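PDB 2FEF: hypothetical protein PA2201 from Pseudomonas aeruginosa, which is of unknown function but is probably an immunity protein of the PoNi type that protects the cell against a PoNe DNase toxin. Local coordinates for residues A47-F52 against E81-L86. Sequence-based numbering, arbitrary orientation.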
# COMPACT_ATOMS: atom_id res chain seq x y z
N ALA B 47 -7.36 -3.81 1.44
CA ALA B 47 -6.55 -2.70 2.02
C ALA B 47 -6.21 -1.63 0.97
O ALA B 47 -6.27 -0.44 1.27
CB ALA B 47 -5.27 -3.22 2.70
N ALA B 48 -5.88 -2.04 -0.25
CA ALA B 48 -5.58 -1.10 -1.35
C ALA B 48 -6.82 -0.25 -1.70
O ALA B 48 -6.76 0.96 -1.90
CB ALA B 48 -5.09 -1.88 -2.59
N LEU B 49 -7.96 -0.90 -1.81
CA LEU B 49 -9.21 -0.21 -2.14
C LEU B 49 -9.67 0.62 -0.96
O LEU B 49 -10.22 1.69 -1.15
CB LEU B 49 -10.30 -1.23 -2.53
CG LEU B 49 -10.09 -1.92 -3.88
CD1 LEU B 49 -10.89 -3.19 -3.99
CD2 LEU B 49 -10.48 -0.98 -5.01
N ASP B 50 -9.43 0.15 0.27
CA ASP B 50 -9.80 0.96 1.43
C ASP B 50 -8.96 2.26 1.47
O ASP B 50 -9.48 3.37 1.72
CB ASP B 50 -9.64 0.17 2.73
CG ASP B 50 -10.36 0.82 3.89
OD1 ASP B 50 -9.97 1.93 4.31
OD2 ASP B 50 -11.30 0.19 4.41
N ARG B 51 -7.66 2.11 1.22
CA ARG B 51 -6.72 3.24 1.16
C ARG B 51 -7.17 4.26 0.11
O ARG B 51 -7.23 5.48 0.35
CB ARG B 51 -5.31 2.68 0.81
CG ARG B 51 -4.18 3.71 0.64
CD ARG B 51 -2.84 3.18 1.17
NE ARG B 51 -3.06 2.29 2.32
CZ ARG B 51 -3.16 2.69 3.59
NH1 ARG B 51 -3.01 3.95 3.91
NH2 ARG B 51 -3.40 1.79 4.54
N PHE B 52 -7.48 3.74 -1.07
CA PHE B 52 -8.02 4.56 -2.16
C PHE B 52 -9.29 5.32 -1.74
O PHE B 52 -9.43 6.52 -1.98
CB PHE B 52 -8.33 3.69 -3.39
CG PHE B 52 -9.01 4.46 -4.52
CD1 PHE B 52 -8.33 5.51 -5.17
CD2 PHE B 52 -10.30 4.14 -4.92
CE1 PHE B 52 -8.95 6.21 -6.22
CE2 PHE B 52 -10.91 4.81 -5.97
CZ PHE B 52 -10.25 5.86 -6.61
N GLU B 81 -8.71 -1.41 -11.65
CA GLU B 81 -7.98 -2.70 -11.83
C GLU B 81 -8.00 -3.55 -10.57
O GLU B 81 -8.16 -4.75 -10.62
CB GLU B 81 -6.50 -2.46 -12.25
CG GLU B 81 -6.31 -1.81 -13.63
CD GLU B 81 -4.84 -1.82 -14.12
OE1 GLU B 81 -3.98 -2.53 -13.55
OE2 GLU B 81 -4.56 -1.10 -15.10
N ASN B 82 -7.79 -2.91 -9.42
CA ASN B 82 -7.81 -3.65 -8.15
C ASN B 82 -9.17 -4.26 -7.87
O ASN B 82 -9.27 -5.37 -7.29
CB ASN B 82 -7.42 -2.71 -6.98
CG ASN B 82 -5.97 -2.20 -7.05
OD1 ASN B 82 -5.08 -2.75 -7.75
ND2 ASN B 82 -5.73 -1.12 -6.32
N ALA B 83 -10.23 -3.54 -8.24
CA ALA B 83 -11.58 -4.11 -8.12
C ALA B 83 -11.77 -5.28 -9.08
O ALA B 83 -12.41 -6.26 -8.72
CB ALA B 83 -12.69 -3.04 -8.34
N SER B 84 -11.25 -5.18 -10.29
CA SER B 84 -11.26 -6.37 -11.20
C SER B 84 -10.51 -7.59 -10.60
O SER B 84 -10.95 -8.72 -10.75
CB SER B 84 -10.66 -6.00 -12.57
OG SER B 84 -11.61 -5.25 -13.32
N THR B 85 -9.35 -7.35 -9.96
CA THR B 85 -8.58 -8.44 -9.33
C THR B 85 -9.34 -8.98 -8.15
O THR B 85 -9.43 -10.17 -7.97
CB THR B 85 -7.15 -7.99 -8.97
OG1 THR B 85 -6.57 -7.34 -10.11
CG2 THR B 85 -6.30 -9.18 -8.59
N LEU B 86 -9.98 -8.10 -7.38
CA LEU B 86 -10.83 -8.58 -6.28
C LEU B 86 -11.90 -9.52 -6.81
O LEU B 86 -12.15 -10.58 -6.23
CB LEU B 86 -11.48 -7.38 -5.56
CG LEU B 86 -12.04 -7.77 -4.18
CD1 LEU B 86 -10.96 -7.95 -3.12
CD2 LEU B 86 -13.08 -6.72 -3.70
O HOH W 1 -6.45 1.33 -5.23
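Two neighbouring helices of the all-helical N-terminal part of the chain, 35-54 and 66-93, pack here through Leu49 and Asn82, whose CA atoms lie 7.1 Å apart. The segments run roughly antiparallel, at 148°, with their axes 10.1 Å apart. Leu49 projects into the groove between Asn82, Ala83 and Leu86, so that one residue of helix 35-54 faces two successive turns of its partner. Its two methyls divide the work. CD2 lies against the aliphatic CB of Asn82 at 4.0 Å and reaches the backbone N of Ala83, while CD1 meets CD2 of Leu86 at 4.2 Å, one turn further along. With CG beside the backbone N (chi1 -71°), the isobutyl group of Leu49 is sent out toward helix 66-93, where it runs antiparallel alongside the Asn82 side chain. Leu86 meets Leu49 at a slant and also packs on Trp42, Leu45 and Ile46 of helix 35-54, while Leu16 of helix 12-20 touches Leu49.

Asn82 is two-sided. Its CB belongs to the apolar patch, whereas its amide ND2 passes 3.9 Å from CB of Ala48. The same ND2 donates a weak hydrogen bond to a water 2.8 Å away. This water in turn donates weakly to Ala48 O, a carbonyl that also accepts the helical bond from Phe52 N. Nearby, Arg51 O accepts a hydrogen bond from Gln78 NE2 of the second subunit. No direct hydrogen bond joins the two segments, so their direct contact is van der Waals, centred on Leu49 against Asn82 CB, Ala83 and Leu86, and supplemented at the polar margin by one weakly held water.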